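Short chain dehydrogenase (Leptospira borgpetersenii serovar Hardjo-bovis, PDB 6UH2) binds NAD+ in a Rossmann-type fold and probably works as an oxidoreductase of the short-chain dehydrogenase/reductase family, acting on CH-OH groups. Local coordinates at residues B[16-21]-B[41-46]; B[197-202]-B[238-243]. One frame throughout, in Å; residues are numbered along the deposited sequence.

Contact 1: residues B[16-21]-B[41-46]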
# COMPACT_ATOMS: atom_id res chain seq x y z
N ASP B 16 -15.69 4.88 11.42
CA ASP B 16 -15.70 6.32 11.68
C ASP B 16 -15.32 7.10 10.43
O ASP B 16 -15.82 8.21 10.21
CB ASP B 16 -14.73 6.68 12.80
CG ASP B 16 -15.12 6.08 14.13
OD1 ASP B 16 -16.30 5.71 14.29
OD2 ASP B 16 -14.23 5.98 15.01
N GLU B 17 -14.43 6.55 9.61
CA GLU B 17 -13.93 7.23 8.42
C GLU B 17 -14.92 7.21 7.27
O GLU B 17 -15.13 8.23 6.59
CB GLU B 17 -12.62 6.58 7.98
CG GLU B 17 -12.06 7.11 6.70
CD GLU B 17 -10.84 7.95 6.95
OE1 GLU B 17 -10.22 7.79 8.03
OE2 GLU B 17 -10.50 8.76 6.06
N PHE B 18 -15.55 6.07 7.03
CA PHE B 18 -16.34 5.88 5.82
C PHE B 18 -17.84 6.11 6.01
O PHE B 18 -18.57 6.09 5.01
CB PHE B 18 -16.11 4.47 5.29
CG PHE B 18 -14.73 4.26 4.71
CD1 PHE B 18 -14.21 5.14 3.77
CD2 PHE B 18 -13.96 3.17 5.09
CE1 PHE B 18 -12.93 4.94 3.22
CE2 PHE B 18 -12.69 2.97 4.55
CZ PHE B 18 -12.18 3.85 3.62
N GLN B 19 -18.31 6.35 7.24
CA GLN B 19 -19.76 6.40 7.45
C GLN B 19 -20.41 7.57 6.73
O GLN B 19 -21.60 7.50 6.39
CB GLN B 19 -20.09 6.46 8.95
CG GLN B 19 -19.72 7.75 9.64
CD GLN B 19 -20.18 7.77 11.09
OE1 GLN B 19 -19.91 6.84 11.85
NE2 GLN B 19 -20.88 8.83 11.49
N ASP B 20 -19.66 8.65 6.46
CA ASP B 20 -20.22 9.79 5.75
C ASP B 20 -19.75 9.84 4.30
O ASP B 20 -19.88 10.88 3.64
CB ASP B 20 -19.88 11.10 6.47
CG ASP B 20 -18.39 11.46 6.40
OD1 ASP B 20 -17.57 10.61 6.02
OD2 ASP B 20 -18.04 12.62 6.73
N LYS B 21 -19.22 8.73 3.79
CA LYS B 21 -18.64 8.70 2.46
C LYS B 21 -19.59 8.01 1.48
O LYS B 21 -20.32 7.07 1.84
CB LYS B 21 -17.28 7.99 2.47
CG LYS B 21 -16.19 8.73 3.25
CD LYS B 21 -16.04 10.15 2.71
CE LYS B 21 -14.91 10.93 3.36
NZ LYS B 21 -14.92 10.77 4.81
N LEU B 41 -20.13 -1.27 2.42
CA LEU B 41 -21.41 -1.23 3.12
C LEU B 41 -21.26 -1.62 4.59
O LEU B 41 -21.96 -1.08 5.46
CB LEU B 41 -22.43 -2.15 2.44
CG LEU B 41 -22.92 -1.71 1.06
CD1 LEU B 41 -23.73 -2.84 0.43
CD2 LEU B 41 -23.74 -0.42 1.16
N SER B 42 -20.35 -2.54 4.90
CA SER B 42 -20.23 -2.99 6.29
C SER B 42 -19.59 -1.94 7.19
O SER B 42 -19.77 -1.99 8.41
CB SER B 42 -19.45 -4.30 6.36
OG SER B 42 -18.07 -4.05 6.23
N VAL B 43 -18.86 -0.97 6.62
CA VAL B 43 -18.30 0.13 7.40
C VAL B 43 -19.13 1.40 7.20
O VAL B 43 -18.62 2.51 7.31
CB VAL B 43 -16.81 0.37 7.06
CG1 VAL B 43 -15.99 -0.85 7.49
CG2 VAL B 43 -16.62 0.65 5.56
N SER B 44 -20.43 1.22 6.92
CA SER B 44 -21.47 2.25 6.92
C SER B 44 -21.39 3.23 5.76
O SER B 44 -22.11 4.24 5.76
CB SER B 44 -21.48 3.05 8.24
OG SER B 44 -21.78 2.19 9.32
N ALA B 45 -20.56 2.98 4.75
CA ALA B 45 -20.54 3.85 3.58
C ALA B 45 -21.83 3.67 2.77
O ALA B 45 -22.54 2.67 2.89
CB ALA B 45 -19.33 3.54 2.70
N ARG B 46 -22.14 4.68 1.95
CA ARG B 46 -23.13 4.53 0.89
C ARG B 46 -22.38 4.16 -0.38
O ARG B 46 -21.28 4.66 -0.62
CB ARG B 46 -23.93 5.81 0.69
CG ARG B 46 -24.88 6.16 1.88
CD ARG B 46 -25.43 7.59 1.76
NE ARG B 46 -24.42 8.57 2.17
CZ ARG B 46 -24.28 9.77 1.62
NH1 ARG B 46 -25.08 10.15 0.63
NH2 ARG B 46 -23.33 10.59 2.06
O HOH W 1 -22.30 7.95 3.63
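R46 and K21 meet through their backbones: R46 N gives its hydrogen to K21 O at 3.0 Å, with an N-H...O angle of 161°. This bond comes just as the chain enters strand 46-51, and R46 goes on to pair with V23 of strand 22-26, so it stands at the mouth of a parallel strand pair. The R46 side chain leads outward from here: CB passes 4.0 Å from K21 O; the chain then bends at chi3 (-77°), which brings the guanidinium alongside the turn 18-21. NE points its hydrogen at a water 2.6 Å away, lying at the edge of the group and in its plane. That water donates in turn to K21 O and to Q19 O. At the tip, NH2 comes within 3.8 Å of D20 O, near the guanidinium plane. Deeper in, F18 and V43 run side by side, CD2 of the ring 3.7 Å from V43 CG2, and Y40 sets its ring edge-to-face with that of F18. F18 O accepts K21 N in the type I turn, while A45 brings its CA-H to the same oxygen at 3.3 Å and its CB close by. On the other segment S44, with positive phi, is the C-prime residue of the Schellman motif ending helix 31-42. K21 NZ turns away from R46, to E17 O and, in a salt bridge, to D20 OD1. The chemistry is thus split: F18, V43 and A45 make the apolar side; opposite, one water meets the carbonyls of Q19 and K21, oxygens whose partial negative charge probably suits the arginine.

Contact 2: residues B[197-202]-B[238-243]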
# COMPACT_ATOMS: atom_id res chain seq x y z
N ARG B 197 -6.59 13.02 -4.62
CA ARG B 197 -5.58 11.97 -4.69
C ARG B 197 -6.01 10.88 -5.67
O ARG B 197 -7.20 10.58 -5.80
CB ARG B 197 -5.33 11.34 -3.31
CG ARG B 197 -4.83 12.33 -2.27
CD ARG B 197 -4.22 11.63 -1.07
NE ARG B 197 -5.21 11.11 -0.12
CZ ARG B 197 -5.40 9.81 0.14
NH1 ARG B 197 -4.66 8.89 -0.49
NH2 ARG B 197 -6.30 9.45 1.04
N VAL B 198 -5.02 10.26 -6.32
CA VAL B 198 -5.26 9.23 -7.33
C VAL B 198 -4.22 8.13 -7.13
O VAL B 198 -3.01 8.41 -7.20
CB VAL B 198 -5.18 9.77 -8.77
CG1 VAL B 198 -5.59 8.67 -9.77
CG2 VAL B 198 -6.02 11.06 -8.96
N ASN B 199 -4.67 6.90 -6.88
CA ASN B 199 -3.78 5.76 -6.70
C ASN B 199 -4.35 4.56 -7.45
O ASN B 199 -5.45 4.61 -8.02
CB ASN B 199 -3.56 5.43 -5.21
CG ASN B 199 -2.87 6.55 -4.47
OD1 ASN B 199 -1.67 6.78 -4.65
ND2 ASN B 199 -3.62 7.25 -3.61
N CYS B 200 -3.58 3.48 -7.46
CA CYS B 200 -3.93 2.29 -8.23
C CYS B 200 -3.61 1.05 -7.40
O CYS B 200 -2.61 1.03 -6.68
CB CYS B 200 -3.14 2.25 -9.56
SG CYS B 200 -3.70 1.00 -10.72
N ILE B 201 -4.45 0.03 -7.51
CA ILE B 201 -4.15 -1.28 -6.94
C ILE B 201 -4.02 -2.28 -8.08
O ILE B 201 -4.89 -2.33 -8.96
CB ILE B 201 -5.20 -1.74 -5.92
CG1 ILE B 201 -4.98 -1.02 -4.59
CG2 ILE B 201 -5.09 -3.25 -5.67
CD1 ILE B 201 -5.95 -1.42 -3.49
N SER B 202 -2.93 -3.05 -8.07
CA SER B 202 -2.72 -4.08 -9.09
C SER B 202 -2.80 -5.46 -8.43
O SER B 202 -1.81 -5.92 -7.82
CB SER B 202 -1.38 -3.89 -9.79
OG SER B 202 -1.38 -2.72 -10.59
N PHE B 238 -9.07 0.04 1.38
CA PHE B 238 -9.40 0.94 2.49
C PHE B 238 -8.24 1.87 2.80
O PHE B 238 -8.44 3.07 3.04
CB PHE B 238 -9.77 0.13 3.74
CG PHE B 238 -11.20 -0.38 3.76
CD1 PHE B 238 -12.03 -0.24 2.65
CD2 PHE B 238 -11.71 -0.99 4.89
CE1 PHE B 238 -13.34 -0.71 2.67
CE2 PHE B 238 -13.04 -1.45 4.93
CZ PHE B 238 -13.85 -1.31 3.81
N PHE B 239 -7.01 1.35 2.81
CA PHE B 239 -5.85 2.19 3.07
C PHE B 239 -5.79 3.37 2.10
O PHE B 239 -5.66 4.53 2.51
CB PHE B 239 -4.57 1.36 2.97
CG PHE B 239 -3.31 2.17 3.05
CD1 PHE B 239 -2.99 2.86 4.21
CD2 PHE B 239 -2.43 2.24 1.97
CE1 PHE B 239 -1.82 3.62 4.30
CE2 PHE B 239 -1.26 2.99 2.05
CZ PHE B 239 -0.96 3.68 3.22
N LEU B 240 -5.90 3.09 0.80
CA LEU B 240 -5.71 4.13 -0.21
C LEU B 240 -6.93 5.04 -0.37
O LEU B 240 -6.84 6.05 -1.09
CB LEU B 240 -5.36 3.51 -1.57
CG LEU B 240 -4.01 2.78 -1.65
CD1 LEU B 240 -3.83 2.03 -2.98
CD2 LEU B 240 -2.88 3.79 -1.47
N THR B 241 -8.06 4.73 0.25
CA THR B 241 -9.21 5.62 0.15
C THR B 241 -9.59 6.24 1.49
O THR B 241 -10.69 6.76 1.63
CB THR B 241 -10.42 4.88 -0.44
OG1 THR B 241 -10.76 3.75 0.38
CG2 THR B 241 -10.10 4.43 -1.89
N SER B 242 -8.68 6.21 2.47
CA SER B 242 -8.93 6.74 3.80
C SER B 242 -7.82 7.72 4.20
O SER B 242 -6.80 7.85 3.52
CB SER B 242 -9.00 5.61 4.83
OG SER B 242 -7.71 5.04 4.99
N SER B 243 -8.02 8.38 5.33
CA SER B 243 -7.02 9.33 5.84
C SER B 243 -5.72 8.66 6.26
O SER B 243 -4.74 9.36 6.55
CB SER B 243 -7.61 10.11 7.02
OG SER B 243 -7.94 9.22 8.07
O HOH W 2 -6.34 6.31 -3.89
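L240 carries the tight half of this contact, pushing its isobutyl end from the last part of helix 231-240 onto strand 197-203. With CG anti to the carbonyl carbon (chi1 -66°) the branch reaches the strand, where CD1 faces I201 and CD2 the amide of N199, both methyls touching N199 CB. CD1 comes to 3.6 Å from I201 CG1, the two side chains crossing at a slant, and it also lies 4.0 Å from the backbone C200 O. CD2 is about 4.1 Å from both CG and ND2 of N199. L146 of strand 144-148 and L253 of strand 252-255 also touch L240, so the leucine spans three neighbouring strands of the sheet. Toward R197 the fit is looser and wet. A water bridges the segments, accepting from N199 ND2 and donating to L240 O, each at 2.9 Å. The R197 chain bends at chi3 (-79°) and brings its guanidinium close to the chain after the helix, with S242 O at its edge, 3.0 Å from NH2; its clear partner is V248 O, which NH1 bonds. N199 ND2 bonds V248 O too, and N199 OD1 accepts from Q251 N. All the touching residues are buried, so this water is probably an internal one. On the helix side, the ring of F239 stacks on F239 of the second subunit. A helix laid over a parallel sheet, with leucine and isoleucine filling the interface, is the layered alpha/beta architecture of the Rossmann fold of short-chain dehydrogenases, here in its C-terminal half.

Contact 1 lies near the surface, its centre about 18 Å from the chain centre, whereas contact 2 is buried, its centre about 10 Å from the same point. They share no segment, yet they touch: E17 OE2 probably bonds to S243 N at 2.6 Å, and the F18 ring packs on F238 and T241, so helix 12-18 abuts the end of helix 231-240. Contact 1 leads into strands 22-26 and 46-51, toward edge strand 64-68; contact 2 lies on strand 197-203, next to the opposite edge strand 252-255. At the periphery a direct backbone bond joins loop to strand, while in the core aliphatic packing dominates, a water links N199 to L240 O, and R197 bonds the loop before strand 252-255.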